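PDB 3S9V: abietadiene synthase, chloroplastic, which belongs to the terpene synthase family as a largely helical chloroplast enzyme whose fold includes the family's metal-binding domain. Local coordinates for residues I639-V644 / Q672-T677; E728-E733 / L746-A751. One frame throughout, in Å; residues are numbered along the deposited sequence.

Interaction 1 (I639-V644 / Q672-T677); sequences IALGTV and QLMGLT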
loop_
_atom_site.group_PDB
_atom_site.type_symbol
_atom_site.label_atom_id
_atom_site.label_comp_id
_atom_site.label_asym_id
_atom_site.label_seq_id
_atom_site.Cartn_x
_atom_site.Cartn_y
_atom_site.Cartn_z
ATOM N N ILE A 639 16.950 8.555 24.518
ATOM C CA ILE A 639 15.794 8.965 23.724
ATOM C C ILE A 639 14.515 8.343 24.309
ATOM O O ILE A 639 13.407 8.744 23.979
ATOM C CB ILE A 639 15.995 8.596 22.206
ATOM C CG1 ILE A 639 14.952 9.317 21.354
ATOM C CG2 ILE A 639 15.960 7.088 21.999
ATOM C CD1 ILE A 639 15.022 10.845 21.458
ATOM N N ALA A 640 14.703 7.354 25.181
ATOM C CA ALA A 640 13.635 6.672 25.919
ATOM C C ALA A 640 12.576 5.825 25.220
ATOM O O ALA A 640 11.601 5.428 25.858
ATOM C CB ALA A 640 12.942 7.679 26.837
ATOM N N LEU A 641 12.745 5.524 23.939
ATOM C CA LEU A 641 11.756 4.697 23.255
ATOM C C LEU A 641 11.760 3.278 23.828
ATOM O O LEU A 641 10.707 2.649 23.962
ATOM C CB LEU A 641 12.035 4.657 21.753
ATOM C CG LEU A 641 12.035 6.037 21.087
ATOM C CD1 LEU A 641 12.292 5.884 19.601
ATOM C CD2 LEU A 641 10.701 6.734 21.341
ATOM N N GLY A 642 12.945 2.781 24.178
ATOM C CA GLY A 642 13.034 1.444 24.732
ATOM C C GLY A 642 12.181 1.277 25.986
ATOM O O GLY A 642 11.481 0.278 26.135
ATOM N N THR A 643 12.251 2.260 26.882
ATOM C CA THR A 643 11.511 2.258 28.151
ATOM C C THR A 643 9.999 2.161 27.935
ATOM O O THR A 643 9.315 1.354 28.581
ATOM C CB THR A 643 11.848 3.538 28.962
ATOM O OG1 THR A 643 13.211 3.465 29.382
ATOM C CG2 THR A 643 10.935 3.693 30.191
ATOM N N VAL A 644 9.495 2.975 27.011
ATOM C CA VAL A 644 8.083 2.987 26.682
ATOM C C VAL A 644 7.643 1.591 26.223
ATOM O O VAL A 644 6.618 1.068 26.661
ATOM C CB VAL A 644 7.814 4.001 25.562
ATOM C CG1 VAL A 644 6.319 4.051 25.253
ATOM C CG2 VAL A 644 8.347 5.371 25.976
ATOM N N GLN A 672 17.438 -2.040 19.956
ATOM C CA GLN A 672 18.562 -1.123 19.818
ATOM C C GLN A 672 18.437 -0.267 18.563
ATOM O O GLN A 672 18.691 0.939 18.599
ATOM C CB GLN A 672 19.885 -1.906 19.803
ATOM C CG GLN A 672 20.148 -2.665 21.104
ATOM C CD GLN A 672 21.389 -3.545 21.062
ATOM O OE1 GLN A 672 21.798 -4.013 20.002
ATOM N NE2 GLN A 672 21.979 -3.792 22.228
ATOM N N LEU A 673 18.031 -0.885 17.459
ATOM C CA LEU A 673 17.864 -0.166 16.203
ATOM C C LEU A 673 16.742 0.867 16.290
ATOM O O LEU A 673 16.833 1.953 15.712
ATOM C CB LEU A 673 17.578 -1.152 15.071
ATOM C CG LEU A 673 18.797 -1.862 14.472
ATOM C CD1 LEU A 673 18.333 -2.978 13.555
ATOM C CD2 LEU A 673 19.645 -0.868 13.708
ATOM N N MET A 674 15.683 0.514 17.009
ATOM C CA MET A 674 14.540 1.396 17.189
ATOM C C MET A 674 15.041 2.643 17.888
ATOM O O MET A 674 14.782 3.765 17.452
ATOM C CB MET A 674 13.465 0.712 18.051
ATOM C CG MET A 674 12.336 1.637 18.501
ATOM S SD MET A 674 11.375 0.971 19.897
ATOM C CE MET A 674 12.579 1.186 21.183
ATOM N N GLY A 675 15.764 2.431 18.982
ATOM C CA GLY A 675 16.313 3.546 19.733
ATOM C C GLY A 675 17.277 4.364 18.895
ATOM O O GLY A 675 17.256 5.595 18.937
ATOM N N LEU A 676 18.125 3.684 18.127
ATOM C CA LEU A 676 19.093 4.379 17.284
ATOM C C LEU A 676 18.403 5.271 16.263
ATOM O O LEU A 676 18.710 6.457 16.177
ATOM C CB LEU A 676 20.017 3.383 16.564
ATOM C CG LEU A 676 21.057 3.970 15.597
ATOM C CD1 LEU A 676 21.956 4.930 16.355
ATOM C CD2 LEU A 676 21.898 2.842 14.956
ATOM N N THR A 677 17.469 4.719 15.495
ATOM C CA THR A 677 16.783 5.530 14.492
ATOM C C THR A 677 16.011 6.701 15.107
ATOM O O THR A 677 15.966 7.792 14.529
ATOM C CB THR A 677 15.800 4.699 13.623
ATOM O OG1 THR A 677 14.765 4.146 14.445
ATOM C CG2 THR A 677 16.545 3.585 12.896
#

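Interaction 2 (E728-E733 / L746-A751); sequences EELNRE and LVFETA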
loop_
_atom_site.group_PDB
_atom_site.type_symbol
_atom_site.label_atom_id
_atom_site.label_comp_id
_atom_site.label_asym_id
_atom_site.label_seq_id
_atom_site.Cartn_x
_atom_site.Cartn_y
_atom_site.Cartn_z
ATOM N N GLU A 728 16.641 0.345 7.335
ATOM C CA GLU A 728 16.613 -0.773 6.406
ATOM C C GLU A 728 16.830 -2.060 7.200
ATOM O O GLU A 728 16.157 -3.063 6.968
ATOM C CB GLU A 728 17.704 -0.577 5.357
ATOM C CG GLU A 728 17.498 -1.339 4.071
ATOM C CD GLU A 728 18.196 -0.675 2.896
ATOM O OE1 GLU A 728 19.408 -0.383 3.005
ATOM O OE2 GLU A 728 17.532 -0.447 1.862
ATOM N N GLU A 729 17.760 -2.024 8.148
ATOM C CA GLU A 729 18.027 -3.186 8.979
ATOM C C GLU A 729 16.811 -3.442 9.873
ATOM O O GLU A 729 16.459 -4.594 10.153
ATOM C CB GLU A 729 19.286 -2.974 9.842
ATOM C CG GLU A 729 19.602 -4.199 10.710
ATOM C CD GLU A 729 20.973 -4.172 11.386
ATOM O OE1 GLU A 729 21.215 -5.059 12.239
ATOM O OE2 GLU A 729 21.804 -3.290 11.068
ATOM N N LEU A 730 16.164 -2.363 10.307
ATOM C CA LEU A 730 14.976 -2.473 11.158
ATOM C C LEU A 730 13.834 -3.156 10.396
ATOM O O LEU A 730 13.040 -3.889 10.990
ATOM C CB LEU A 730 14.537 -1.085 11.640
ATOM C CG LEU A 730 13.404 -1.057 12.662
ATOM C CD1 LEU A 730 13.824 -1.847 13.902
ATOM C CD2 LEU A 730 13.077 0.375 13.030
ATOM N N ASN A 731 13.746 -2.926 9.084
ATOM C CA ASN A 731 12.705 -3.580 8.298
ATOM C C ASN A 731 12.904 -5.086 8.369
ATOM O O ASN A 731 11.966 -5.838 8.639
ATOM C CB ASN A 731 12.766 -3.191 6.814
ATOM C CG ASN A 731 12.163 -1.842 6.529
ATOM O OD1 ASN A 731 11.212 -1.414 7.191
ATOM N ND2 ASN A 731 12.693 -1.169 5.511
ATOM N N ARG A 732 14.135 -5.525 8.119
ATOM C CA ARG A 732 14.418 -6.948 8.124
ATOM C C ARG A 732 14.081 -7.568 9.460
ATOM O O ARG A 732 13.571 -8.682 9.510
ATOM C CB ARG A 732 15.883 -7.229 7.774
ATOM C CG ARG A 732 16.158 -8.711 7.496
ATOM C CD ARG A 732 17.569 -8.934 6.981
ATOM N NE ARG A 732 18.571 -8.365 7.877
ATOM C CZ ARG A 732 19.868 -8.279 7.597
ATOM N NH1 ARG A 732 20.702 -7.741 8.477
ATOM N NH2 ARG A 732 20.333 -8.729 6.440
ATOM N N GLU A 733 14.365 -6.853 10.544
ATOM C CA GLU A 733 14.056 -7.378 11.871
ATOM C C GLU A 733 12.542 -7.500 12.029
ATOM O O GLU A 733 12.033 -8.550 12.417
ATOM C CB GLU A 733 14.610 -6.462 12.964
ATOM C CG GLU A 733 16.112 -6.282 12.938
ATOM C CD GLU A 733 16.858 -7.567 13.194
ATOM O OE1 GLU A 733 16.603 -8.204 14.239
ATOM O OE2 GLU A 733 17.704 -7.936 12.353
ATOM N N LEU A 746 4.852 -2.806 18.404
ATOM C CA LEU A 746 5.255 -1.874 19.457
ATOM C C LEU A 746 6.652 -1.341 19.198
ATOM O O LEU A 746 6.923 -0.168 19.408
ATOM C CB LEU A 746 5.224 -2.553 20.825
ATOM C CG LEU A 746 3.860 -2.643 21.500
ATOM C CD1 LEU A 746 3.976 -3.475 22.763
ATOM C CD2 LEU A 746 3.356 -1.238 21.822
ATOM N N VAL A 747 7.542 -2.208 18.740
ATOM C CA VAL A 747 8.901 -1.787 18.472
ATOM C C VAL A 747 9.021 -0.971 17.185
ATOM O O VAL A 747 9.555 0.138 17.196
ATOM C CB VAL A 747 9.848 -2.998 18.381
ATOM C CG1 VAL A 747 11.264 -2.530 18.013
ATOM C CG2 VAL A 747 9.882 -3.725 19.709
ATOM N N PHE A 748 8.503 -1.517 16.086
ATOM C CA PHE A 748 8.589 -0.874 14.775
ATOM C C PHE A 748 7.759 0.406 14.620
ATOM O O PHE A 748 8.193 1.370 13.993
ATOM C CB PHE A 748 8.188 -1.886 13.695
ATOM C CG PHE A 748 8.526 -1.450 12.301
ATOM C CD1 PHE A 748 9.842 -1.417 11.869
ATOM C CD2 PHE A 748 7.526 -1.059 11.421
ATOM C CE1 PHE A 748 10.157 -1.000 10.583
ATOM C CE2 PHE A 748 7.836 -0.637 10.132
ATOM C CZ PHE A 748 9.148 -0.611 9.717
ATOM N N GLU A 749 6.556 0.412 15.181
ATOM C CA GLU A 749 5.687 1.580 15.091
ATOM C C GLU A 749 6.216 2.733 15.929
ATOM O O GLU A 749 6.036 3.900 15.578
ATOM C CB GLU A 749 4.274 1.230 15.549
ATOM C CG GLU A 749 3.570 0.193 14.684
ATOM C CD GLU A 749 3.472 0.610 13.229
ATOM O OE1 GLU A 749 3.208 1.800 12.966
ATOM O OE2 GLU A 749 3.649 -0.255 12.349
ATOM N N THR A 750 6.854 2.412 17.050
ATOM C CA THR A 750 7.405 3.454 17.895
ATOM C C THR A 750 8.501 4.175 17.097
ATOM O O THR A 750 8.600 5.396 17.156
ATOM C CB THR A 750 7.954 2.878 19.228
ATOM O OG1 THR A 750 6.859 2.439 20.049
ATOM C CG2 THR A 750 8.730 3.929 19.985
ATOM N N ALA A 751 9.305 3.434 16.333
ATOM C CA ALA A 751 10.348 4.067 15.515
ATOM C C ALA A 751 9.683 4.951 14.447
ATOM O O ALA A 751 10.128 6.067 14.187
ATOM C CB ALA A 751 11.243 3.001 14.840
#

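Interaction 1 (I639-V644 / Q672-T677)
In the all-helical metal-binding domain of this terpene synthase, the break between helices 628-638 and 641-648 is packed against helix 669-693 through Ile639, Leu641 and Gly642 on one side and Met674 and Gly675 on the other. Ala640 makes the break: it leaves helical geometry with a positive phi of 65° and then occupies the N-cap position of helix 641-648. The backbones run closest at Leu641 and Gly675, whose CA atoms are 5.9 Å apart.

Met674 does most of the touching. It leaves its helix with CG anti to the backbone N (chi1 170°), and a bend at the last torsion (chi3 72°) turns the methyl onto the first turn of helix 641-648. There CE lies over the flat face of the peptide link between Leu641 and Gly642, 3.4 Å from Gly642 N. The same methyl meets Leu641 CB at 3.6 Å, joining side-chain packing to this backbone contact. Leu641 adds its CD1 methyl, 3.9 Å from Met674 O.

No hydrogen bond crosses between the segments; the join rests on van der Waals packing, part of it methyl against backbone. Helix 741-757 adjoins both partners, with Thr750 and Met754 against Leu641 and Val747 against Met674. Thr643, turned away from helix 669-693, is hydrogen-bonded through OG1 to Gln609 and Arg666. Before the break, Ile639 contributes its CG2 methyl, which rests 3.6 Å from Gly675 O.

Interaction 2 (E728-E733 / L746-A751)
Leu730 and Phe748 form the centre of an antiparallel helical hairpin in the terpene synthase fold, in which helix 712-736 is followed directly by helix 741-757. The short segments cross at -155°, with axes 10.7 Å apart at their closest approach. This separation is bridged by side chains, since even the nearest CA atoms, those of Leu730 and Phe748, are 7.5 Å apart.

Leu730, the residue most deeply engaged, projects toward the partner helix with CG anti to the backbone N (chi1 -173°). Its branch point meets the edge of the Phe748 ring, near the ring plane, with CG 3.7 Å from CD1. One methyl reaches further: Leu730 CD2 lies 3.7 Å from Ala751 CB, one turn along from Phe748, so the leucine touches both Phe748 and Ala751. Phe670 of helix 669-693 also packs on Leu730.

The ring of Phe748 is carried across to helix 712-736, where it also stacks with Phe734, and His426 touches it from a loop. Its far end comes up to Asn731, whose amide plane is tilted 48° from that of the ring. This amide is strongly tied outside the hairpin: OD1 accepts hydrogen bonds from Trp425 NE1 and His426 NE2, while ND2 bonds to Ser376 O. These bonds should restrain the rotation of the amide and satisfy its polar atoms in a buried setting. Toward Phe748 the amide makes a packing contact, an oblique approach with Asn731 OD1 3.4 Å from Phe748 CZ.

From the N terminus, interaction 1 comes first: it joins the start of helix 641-648 to helix 669-693 and closes a loop of 27 residues that includes the short helix 658-661. Interaction 2 opens only afterwards and closes the tighter turn between helices 712-736 and 741-757, with 12 residues between its segments. The two loops follow in series, neither nesting nor crossing, yet their centres lie 10 Å apart and both pairs touch. Leu673 CD1 packs 3.3 Å from Glu729 CG, and Thr677 OG1 lies 3.7 Å from Ala751 CB. Four helices are thereby gathered into one packed region.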